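PDB 4ME3: DNA replication licensing factor MCM related protein from Thermoplasma acidophilum, which probably unwinds DNA at replication as an ATP-dependent MCM helicase, and is represented here by its zinc-binding N-terminal domain. Local coordinates for residues 22-27 against 52-57; 122-127 against 238-243; 216-221 against 259-264. All coordinates share one frame; numbering follows the deposited sequence.

Contact 1. Residues 22-27 against 52-57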
loop_
_atom_site.group_PDB
_atom_site.type_symbol
_atom_site.label_atom_id
_atom_site.label_comp_id
_atom_site.label_asym_id
_atom_site.label_seq_id
_atom_site.Cartn_x
_atom_site.Cartn_y
_atom_site.Cartn_z
ATOM N N ARG A 22 11.235 3.931 -14.652
ATOM C CA ARG A 22 11.194 5.066 -15.572
ATOM C C ARG A 22 11.160 4.608 -17.028
ATOM O O ARG A 22 10.331 5.069 -17.812
ATOM C CB ARG A 22 12.394 5.989 -15.349
ATOM C CG ARG A 22 12.301 6.824 -14.086
ATOM C CD ARG A 22 13.325 7.947 -14.076
ATOM N NE ARG A 22 13.387 8.603 -12.775
ATOM C CZ ARG A 22 14.160 8.207 -11.769
ATOM N NH1 ARG A 22 14.956 7.154 -11.904
ATOM N NH2 ARG A 22 14.144 8.868 -10.621
ATOM N N ASP A 23 12.064 3.706 -17.386
ATOM C CA ASP A 23 12.115 3.198 -18.749
ATOM C C ASP A 23 10.863 2.396 -19.076
ATOM O O ASP A 23 10.346 2.463 -20.191
ATOM C CB ASP A 23 13.351 2.324 -18.946
ATOM C CG ASP A 23 14.602 3.126 -19.211
ATOM O OD1 ASP A 23 14.488 4.328 -19.522
ATOM O OD2 ASP A 23 15.700 2.537 -19.111
ATOM N N PHE A 24 10.373 1.635 -18.102
ATOM C CA PHE A 24 9.198 0.801 -18.322
ATOM C C PHE A 24 7.965 1.630 -18.681
ATOM O O PHE A 24 7.271 1.339 -19.659
ATOM C CB PHE A 24 8.890 -0.053 -17.089
ATOM C CG PHE A 24 7.575 -0.761 -17.180
ATOM C CD1 PHE A 24 7.440 -1.893 -17.969
ATOM C CD2 PHE A 24 6.466 -0.280 -16.508
ATOM C CE1 PHE A 24 6.224 -2.538 -18.070
ATOM C CE2 PHE A 24 5.249 -0.918 -16.610
ATOM C CZ PHE A 24 5.127 -2.050 -17.390
ATOM N N PHE A 25 7.689 2.656 -17.883
ATOM C CA PHE A 25 6.496 3.466 -18.085
ATOM C C PHE A 25 6.492 4.044 -19.494
ATOM O O PHE A 25 5.459 4.068 -20.163
ATOM C CB PHE A 25 6.427 4.603 -17.062
ATOM C CG PHE A 25 6.105 4.156 -15.661
ATOM C CD1 PHE A 25 5.141 3.185 -15.422
ATOM C CD2 PHE A 25 6.759 4.720 -14.580
ATOM C CE1 PHE A 25 4.848 2.785 -14.133
ATOM C CE2 PHE A 25 6.470 4.322 -13.289
ATOM C CZ PHE A 25 5.510 3.355 -13.068
ATOM N N ARG A 26 7.656 4.502 -19.944
ATOM C CA ARG A 26 7.779 5.093 -21.273
ATOM C C ARG A 26 7.662 4.039 -22.369
ATOM O O ARG A 26 6.839 4.163 -23.280
ATOM C CB ARG A 26 9.115 5.825 -21.411
ATOM C CG ARG A 26 9.236 6.612 -22.706
ATOM C CD ARG A 26 10.629 7.192 -22.907
ATOM N NE ARG A 26 11.568 6.810 -21.853
ATOM C CZ ARG A 26 11.745 7.479 -20.718
ATOM N NH1 ARG A 26 11.040 8.575 -20.457
ATOM N NH2 ARG A 26 12.629 7.047 -19.829
ATOM N N LEU A 27 8.493 3.005 -22.277
ATOM C CA LEU A 27 8.558 1.964 -23.299
ATOM C C LEU A 27 7.206 1.331 -23.585
ATOM O O LEU A 27 6.870 1.082 -24.740
ATOM C CB LEU A 27 9.527 0.860 -22.876
ATOM C CG LEU A 27 10.981 0.968 -23.314
ATOM C CD1 LEU A 27 11.756 -0.192 -22.715
ATOM C CD2 LEU A 27 11.100 0.971 -24.836
ATOM N N ARG A 52 1.944 -8.682 -17.414
ATOM C CA ARG A 52 2.327 -9.185 -18.731
ATOM C C ARG A 52 3.338 -8.247 -19.382
ATOM O O ARG A 52 4.292 -8.692 -20.024
ATOM C CB ARG A 52 1.105 -9.304 -19.644
ATOM C CG ARG A 52 -0.025 -10.172 -19.110
ATOM C CD ARG A 52 -1.322 -9.859 -19.845
ATOM N NE ARG A 52 -2.455 -10.636 -19.347
ATOM C CZ ARG A 52 -3.732 -10.330 -19.568
ATOM N NH1 ARG A 52 -4.054 -9.253 -20.274
ATOM N NH2 ARG A 52 -4.692 -11.098 -19.074
ATOM N N ASP A 53 3.112 -6.945 -19.230
ATOM C CA ASP A 53 4.044 -5.943 -19.741
ATOM C C ASP A 53 5.364 -5.993 -18.977
ATOM O O ASP A 53 6.436 -5.937 -19.575
ATOM C CB ASP A 53 3.436 -4.540 -19.649
ATOM C CG ASP A 53 2.303 -4.324 -20.637
ATOM O OD1 ASP A 53 2.179 -5.123 -21.590
ATOM O OD2 ASP A 53 1.543 -3.349 -20.464
ATOM N N LEU A 54 5.289 -6.095 -17.652
ATOM C CA LEU A 54 6.495 -6.153 -16.832
ATOM C C LEU A 54 7.372 -7.348 -17.201
ATOM O O LEU A 54 8.589 -7.219 -17.328
ATOM C CB LEU A 54 6.131 -6.204 -15.345
ATOM C CG LEU A 54 5.587 -4.898 -14.760
ATOM C CD1 LEU A 54 4.907 -5.147 -13.416
ATOM C CD2 LEU A 54 6.695 -3.859 -14.608
ATOM N N GLU A 55 6.755 -8.514 -17.362
ATOM C CA GLU A 55 7.492 -9.717 -17.755
ATOM C C GLU A 55 8.173 -9.538 -19.110
ATOM O O GLU A 55 9.324 -9.939 -19.298
ATOM C CB GLU A 55 6.556 -10.926 -17.813
ATOM C CG GLU A 55 6.794 -11.941 -16.707
ATOM C CD GLU A 55 5.828 -13.109 -16.769
ATOM O OE1 GLU A 55 4.795 -12.995 -17.464
ATOM O OE2 GLU A 55 6.105 -14.141 -16.123
ATOM N N ASP A 56 7.454 -8.937 -20.050
ATOM C CA ASP A 56 7.974 -8.699 -21.393
ATOM C C ASP A 56 9.152 -7.730 -21.359
ATOM O O ASP A 56 10.081 -7.823 -22.165
ATOM C CB ASP A 56 6.869 -8.135 -22.285
ATOM C CG ASP A 56 7.210 -8.214 -23.753
ATOM O OD1 ASP A 56 7.226 -9.342 -24.292
ATOM O OD2 ASP A 56 7.452 -7.154 -24.369
ATOM N N TYR A 57 9.097 -6.799 -20.414
ATOM C CA TYR A 57 10.105 -5.758 -20.262
ATOM C C TYR A 57 11.424 -6.320 -19.745
ATOM O O TYR A 57 12.480 -6.120 -20.343
ATOM C CB TYR A 57 9.566 -4.691 -19.305
ATOM C CG TYR A 57 10.572 -3.674 -18.826
ATOM C CD1 TYR A 57 11.319 -2.924 -19.725
ATOM C CD2 TYR A 57 10.749 -3.439 -17.469
ATOM C CE1 TYR A 57 12.224 -1.986 -19.285
ATOM C CE2 TYR A 57 11.653 -2.502 -17.020
ATOM C CZ TYR A 57 12.388 -1.778 -17.933
ATOM O OH TYR A 57 13.287 -0.836 -17.496
HETATM O O HOH W 1 15.809 0.147 -18.183
#
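The hydroxyl of Tyr57 is held at the surface end of this contact by a water 2.8 Å from its OH; the same water donates to Asp23 OD2, at 2.6 Å. A weak hydrogen bond to Leu20 O adds a second grip on that hydroxyl. In the helical part of the MCM N-terminal domain, residues 22-27 end helix 14-27 and residues 52-57 make up most of the short helix 51-57; their axes cross steeply, at 114°, 10.8 Å apart.

Aromatic and aliphatic side chains fill that wide spacing. Phe24 reaches across with CG anti to its backbone N (chi1 171°), and Leu54 CD2 sits over the centre of its ring, 3.6 Å from the centroid, a CH-pi contact. The edge of the same ring meets the backbone of helix 51-57, Phe24 CE1 lying 3.7 Å from Asp53 C. Between Phe24 and Tyr57 the rings meet obliquely, with planes at 54°. A flat residue suits position 57 because one face can take an aliphatic group while the hydroxyl still reaches water: Phe24 CB lies over that face, 3.9 Å from its centroid. Val49 of strand 46-50 touches both Phe24 and Leu54. At the exposed margin Leu27 CD1 touches Tyr57 CE1 at 3.9 Å.

Contact 2. Residues 122-127 against 238-243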
loop_
_atom_site.group_PDB
_atom_site.type_symbol
_atom_site.label_atom_id
_atom_site.label_comp_id
_atom_site.label_asym_id
_atom_site.label_seq_id
_atom_site.Cartn_x
_atom_site.Cartn_y
_atom_site.Cartn_z
ATOM N N THR A 122 5.764 -11.483 0.280
ATOM C CA THR A 122 5.725 -11.628 -1.173
ATOM C C THR A 122 4.330 -11.361 -1.730
ATOM O O THR A 122 3.351 -11.285 -0.983
ATOM C CB THR A 122 6.173 -13.036 -1.609
ATOM O OG1 THR A 122 5.162 -13.997 -1.278
ATOM C CG2 THR A 122 7.482 -13.411 -0.926
ATOM N N LEU A 123 4.253 -11.215 -3.047
ATOM C CA LEU A 123 2.991 -10.967 -3.731
ATOM C C LEU A 123 2.396 -12.289 -4.195
ATOM O O LEU A 123 2.960 -12.961 -5.060
ATOM C CB LEU A 123 3.226 -10.034 -4.925
ATOM C CG LEU A 123 2.001 -9.467 -5.650
ATOM C CD1 LEU A 123 1.096 -8.722 -4.707
ATOM C CD2 LEU A 123 2.464 -8.549 -6.775
ATOM N N ILE A 124 1.266 -12.668 -3.607
ATOM C CA ILE A 124 0.598 -13.909 -3.968
ATOM C C ILE A 124 -0.855 -13.645 -4.341
ATOM O O ILE A 124 -1.371 -12.547 -4.127
ATOM C CB ILE A 124 0.661 -14.938 -2.816
ATOM C CG1 ILE A 124 -0.072 -14.416 -1.578
ATOM C CG2 ILE A 124 2.114 -15.256 -2.473
ATOM C CD1 ILE A 124 -0.218 -15.456 -0.474
ATOM N N SER A 125 -1.504 -14.651 -4.911
ATOM C CA SER A 125 -2.915 -14.555 -5.260
ATOM C C SER A 125 -3.698 -15.596 -4.479
ATOM O O SER A 125 -3.310 -16.758 -4.430
ATOM C CB SER A 125 -3.111 -14.771 -6.758
ATOM O OG SER A 125 -2.346 -13.841 -7.503
ATOM N N VAL A 126 -4.808 -15.174 -3.885
ATOM C CA VAL A 126 -5.643 -16.056 -3.079
ATOM C C VAL A 126 -7.097 -15.903 -3.495
ATOM O O VAL A 126 -7.551 -14.798 -3.782
ATOM C CB VAL A 126 -5.499 -15.724 -1.586
ATOM C CG1 VAL A 126 -6.218 -16.755 -0.732
ATOM C CG2 VAL A 126 -4.030 -15.646 -1.207
ATOM N N SER A 127 -7.824 -17.014 -3.534
ATOM C CA SER A 127 -9.231 -16.985 -3.904
ATOM C C SER A 127 -10.090 -17.506 -2.767
ATOM O O SER A 127 -9.627 -18.277 -1.927
ATOM C CB SER A 127 -9.473 -17.813 -5.166
ATOM O OG SER A 127 -9.156 -19.176 -4.952
ATOM N N GLY A 238 -2.163 -9.820 -3.494
ATOM C CA GLY A 238 -1.735 -8.976 -2.397
ATOM C C GLY A 238 -0.446 -9.409 -1.741
ATOM O O GLY A 238 0.119 -10.451 -2.074
ATOM N N ILE A 239 0.022 -8.588 -0.811
ATOM C CA ILE A 239 1.227 -8.888 -0.056
ATOM C C ILE A 239 0.844 -9.626 1.219
ATOM O O ILE A 239 0.008 -9.158 1.998
ATOM C CB ILE A 239 2.003 -7.604 0.304
ATOM C CG1 ILE A 239 2.218 -6.750 -0.946
ATOM C CG2 ILE A 239 3.333 -7.965 0.953
ATOM C CD1 ILE A 239 2.848 -5.406 -0.679
ATOM N N LEU A 240 1.450 -10.789 1.431
ATOM C CA LEU A 240 1.174 -11.556 2.633
ATOM C C LEU A 240 1.883 -10.922 3.826
ATOM O O LEU A 240 3.097 -10.723 3.809
ATOM C CB LEU A 240 1.602 -13.013 2.460
ATOM C CG LEU A 240 1.127 -13.943 3.576
ATOM C CD1 LEU A 240 -0.390 -14.070 3.552
ATOM C CD2 LEU A 240 1.777 -15.299 3.456
ATOM N N ARG A 241 1.107 -10.601 4.856
ATOM C CA ARG A 241 1.621 -9.931 6.042
ATOM C C ARG A 241 1.347 -10.769 7.281
ATOM O O ARG A 241 0.614 -11.751 7.220
ATOM C CB ARG A 241 0.953 -8.564 6.204
ATOM C CG ARG A 241 1.304 -7.565 5.120
ATOM C CD ARG A 241 2.803 -7.376 5.025
ATOM N NE ARG A 241 3.158 -6.174 4.272
ATOM C CZ ARG A 241 4.396 -5.873 3.890
ATOM N NH1 ARG A 241 5.402 -6.688 4.182
ATOM N NH2 ARG A 241 4.628 -4.760 3.206
ATOM N N THR A 242 1.939 -10.373 8.403
ATOM C CA THR A 242 1.719 -11.061 9.669
ATOM C C THR A 242 1.204 -10.095 10.727
ATOM O O THR A 242 1.560 -8.916 10.736
ATOM C CB THR A 242 3.015 -11.703 10.207
ATOM O OG1 THR A 242 4.010 -10.689 10.392
ATOM C CG2 THR A 242 3.534 -12.757 9.251
ATOM N N GLU A 243 0.362 -10.607 11.616
ATOM C CA GLU A 243 -0.173 -9.821 12.718
ATOM C C GLU A 243 0.006 -10.603 14.011
ATOM O O GLU A 243 -0.222 -11.810 14.051
ATOM C CB GLU A 243 -1.652 -9.513 12.484
ATOM C CG GLU A 243 -2.329 -8.787 13.635
ATOM C CD GLU A 243 -1.910 -7.335 13.743
ATOM O OE1 GLU A 243 -1.441 -6.772 12.732
ATOM O OE2 GLU A 243 -2.056 -6.755 14.840
#
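Ile124 and Gly238 exchange two backbone hydrogen bonds, Ile124 N to Gly238 O and Gly238 N to Ile124 O, each 2.9 Å long. They form the hydrogen-bonded pair of an antiparallel ladder between strands 123-147 and 233-247, the pairing of first and fourth strands that helps close an OB-fold barrel. A third bond, from Leu240 N to Thr122 O at 3.1 Å, flanks the non-hydrogen-bonded pair Leu123 and Ile239.

Packing is tight around Gly238, which makes its contact through the backbone, with Leu123 CD1 resting 3.3 Å from Gly238 O; CG anti to the backbone N (chi1 -171°) swings the leucine's end back toward the partner strand. The carbonyl of Thr122 also receives a CA-H...O contact from Ile239 CA, at 3.3 Å. Apolar branched residues suit these buried places, yet Ile124 CD1 and Leu240 CB meet only loosely, at 4.2 Å.

The axes of the two short segments stand at 99°, so contact is confined to their near ends, though the strands go on pairing through Val126 and Val236. The more open margin is polar: Thr122 turns its OG1 to Asn119 O, and Arg241 lays its guanidinium face over Ile239 CG2 while NH2 makes a salt bridge with Glu70. Pro69, at the start of helix 69-84, touches both Leu123 and Ile239, so that this face of the barrel abuts the helical part of the domain; from strand 250-261, Leu259 packs on Ile124 and Thr257 on Leu240.

Contact 3. Residues 216-221 against 259-264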
loop_
_atom_site.group_PDB
_atom_site.type_symbol
_atom_site.label_atom_id
_atom_site.label_comp_id
_atom_site.label_asym_id
_atom_site.label_seq_id
_atom_site.Cartn_x
_atom_site.Cartn_y
_atom_site.Cartn_z
ATOM N N ILE A 216 -9.024 -16.302 5.867
ATOM C CA ILE A 216 -7.967 -15.314 5.978
ATOM C C ILE A 216 -8.568 -13.933 5.791
ATOM O O ILE A 216 -9.557 -13.775 5.079
ATOM C CB ILE A 216 -6.848 -15.542 4.942
ATOM C CG1 ILE A 216 -5.654 -14.642 5.259
ATOM C CG2 ILE A 216 -7.361 -15.289 3.520
ATOM C CD1 ILE A 216 -4.404 -14.967 4.456
ATOM N N THR A 217 -7.979 -12.944 6.450
ATOM C CA THR A 217 -8.455 -11.572 6.343
ATOM C C THR A 217 -7.672 -10.800 5.301
ATOM O O THR A 217 -6.454 -10.935 5.189
ATOM C CB THR A 217 -8.359 -10.829 7.679
ATOM O OG1 THR A 217 -9.255 -11.430 8.616
ATOM C CG2 THR A 217 -8.731 -9.361 7.509
ATOM N N ILE A 218 -8.398 -9.989 4.543
ATOM C CA ILE A 218 -7.817 -9.140 3.525
ATOM C C ILE A 218 -8.002 -7.704 3.977
ATOM O O ILE A 218 -9.085 -7.329 4.433
ATOM C CB ILE A 218 -8.527 -9.322 2.177
ATOM C CG1 ILE A 218 -8.514 -10.796 1.761
ATOM C CG2 ILE A 218 -7.867 -8.469 1.105
ATOM C CD1 ILE A 218 -9.624 -11.157 0.824
ATOM N N ILE A 219 -6.941 -6.913 3.877
ATOM C CA ILE A 219 -7.028 -5.483 4.127
ATOM C C ILE A 219 -7.184 -4.786 2.782
ATOM O O ILE A 219 -6.335 -4.920 1.908
ATOM C CB ILE A 219 -5.769 -4.944 4.837
ATOM C CG1 ILE A 219 -5.586 -5.618 6.201
ATOM C CG2 ILE A 219 -5.853 -3.432 5.011
ATOM C CD1 ILE A 219 -6.766 -5.488 7.127
ATOM N N THR A 220 -8.285 -4.061 2.612
ATOM C CA THR A 220 -8.504 -3.285 1.400
ATOM C C THR A 220 -8.464 -1.805 1.751
ATOM O O THR A 220 -9.157 -1.364 2.665
ATOM C CB THR A 220 -9.853 -3.623 0.734
ATOM O OG1 THR A 220 -10.935 -3.315 1.626
ATOM C CG2 THR A 220 -9.909 -5.096 0.362
ATOM N N GLU A 221 -7.643 -1.042 1.037
ATOM C CA GLU A 221 -7.457 0.367 1.361
ATOM C C GLU A 221 -7.793 1.278 0.193
ATOM O O GLU A 221 -7.718 0.879 -0.973
ATOM C CB GLU A 221 -6.016 0.637 1.799
ATOM C CG GLU A 221 -5.626 0.005 3.122
ATOM C CD GLU A 221 -4.301 0.531 3.640
ATOM O OE1 GLU A 221 -3.505 1.047 2.825
ATOM O OE2 GLU A 221 -4.054 0.434 4.859
ATOM N N LEU A 259 -3.724 -10.749 4.261
ATOM C CA LEU A 259 -3.324 -10.307 2.937
ATOM C C LEU A 259 -3.620 -8.829 2.758
ATOM O O LEU A 259 -4.743 -8.388 2.992
ATOM C CB LEU A 259 -4.061 -11.114 1.876
ATOM C CG LEU A 259 -3.497 -11.048 0.453
ATOM C CD1 LEU A 259 -2.156 -11.764 0.373
ATOM C CD2 LEU A 259 -4.487 -11.651 -0.527
ATOM N N TYR A 260 -2.602 -8.072 2.359
ATOM C CA TYR A 260 -2.773 -6.671 2.000
ATOM C C TYR A 260 -3.070 -6.571 0.510
ATOM O O TYR A 260 -2.208 -6.846 -0.330
ATOM C CB TYR A 260 -1.520 -5.869 2.340
ATOM C CG TYR A 260 -1.660 -4.409 2.002
ATOM C CD1 TYR A 260 -2.271 -3.530 2.886
ATOM C CD2 TYR A 260 -1.199 -3.909 0.792
ATOM C CE1 TYR A 260 -2.410 -2.196 2.580
ATOM C CE2 TYR A 260 -1.336 -2.571 0.474
ATOM C CZ TYR A 260 -1.943 -1.719 1.373
ATOM O OH TYR A 260 -2.085 -0.386 1.068
ATOM N N ALA A 261 -4.290 -6.165 0.179
ATOM C CA ALA A 261 -4.769 -6.227 -1.196
ATOM C C ALA A 261 -4.075 -5.223 -2.112
ATOM O O ALA A 261 -3.967 -4.038 -1.789
ATOM C CB ALA A 261 -6.274 -6.009 -1.235
ATOM N N ILE A 262 -3.605 -5.716 -3.255
ATOM C CA ILE A 262 -3.056 -4.866 -4.307
ATOM C C ILE A 262 -4.013 -4.792 -5.491
ATOM O O ILE A 262 -4.105 -3.766 -6.166
ATOM C CB ILE A 262 -1.688 -5.394 -4.792
ATOM C CG1 ILE A 262 -0.658 -5.324 -3.663
ATOM C CG2 ILE A 262 -1.209 -4.606 -5.992
ATOM C CD1 ILE A 262 -0.375 -3.924 -3.163
ATOM N N ASN A 263 -4.725 -5.890 -5.739
ATOM C CA ASN A 263 -5.672 -5.981 -6.842
ATOM C C ASN A 263 -6.787 -6.954 -6.465
ATOM O O ASN A 263 -6.539 -7.970 -5.814
ATOM C CB ASN A 263 -4.959 -6.449 -8.115
ATOM C CG ASN A 263 -5.843 -6.388 -9.349
ATOM O OD1 ASN A 263 -6.559 -5.413 -9.572
ATOM N ND2 ASN A 263 -5.788 -7.434 -10.162
ATOM N N VAL A 264 -8.014 -6.634 -6.863
ATOM C CA VAL A 264 -9.174 -7.448 -6.513
ATOM C C VAL A 264 -10.038 -7.703 -7.741
ATOM O O VAL A 264 -10.291 -6.789 -8.531
ATOM C CB VAL A 264 -10.037 -6.756 -5.435
ATOM C CG1 VAL A 264 -11.372 -7.462 -5.272
ATOM C CG2 VAL A 264 -9.288 -6.699 -4.108
HETATM O O HOH W 2 -5.426 -2.283 -0.414
#
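Tyr260 OH donates a 2.7 Å hydrogen bond to Glu221 OE1 at the far end of a parallel strand pair. Strands 215-221 and 250-261 are the third and fifth strands of the OB-fold barrel, whose parallel pairing is a hallmark of that fold. The ladder is regular: Leu259 N bonds to Thr217 O, Leu259 O accepts from Ile219 N, and Ala261 N reaches Ile219 O at 3.0 Å.

The side chain of Glu221 crosses that of Tyr260 at about a right angle. Its CB is 4.1 Å from Tyr260 OH, CG lies 3.9 Å from Tyr260 CE1, and CD comes to 3.5 Å from that same ring carbon. At the tip OE1 takes the hydroxyl, while OE2 turns to a salt bridge with Lys139. Glu221 OE1 stands at the edge of the Tyr260 ring, in its plane, but the hydroxyl approaches from 54° out of the carboxylate plane, the two planes being 82° apart. A long acid suits the place because its two oxygens can serve two partners, and a leucine here would probably leave the Tyr260 hydroxyl and the Lys139 ammonium without these mates.

On the other face of the sheet Ile218 CG2 packs on Ala261 CB at 3.8 Å, and Val236 touches both of these side chains together with Leu259; a small alanine fits this close spacing. Past Ala261 the chain turns, with Ile262 and Asn263 forming a classic beta bulge opposite Asp237. Where the next direct rung might be, a water bridges the strands, accepting from Glu221 N and donating to Ala261 O at 2.7 Å.

From the N terminus, contact 1 comes first and closes a short loop of 24 residues, wholly within the helical part of the domain. It ends before contact 2 opens, so the two are in series, with centres about 24 Å apart. Contact 2 spans 110 residues, bringing strand 123-147 against strand 233-247. Contact 3 begins within that span and ends beyond it, so contacts 2 and 3 cross along the chain. They also touch in space: Ile239 O lies 2.8 Å from Tyr260 N, a probable hydrogen bond between strands 233-247 and 250-261. Together they link four strands of the OB barrel, in the order 123-147, 233-247, 250-261, 215-221.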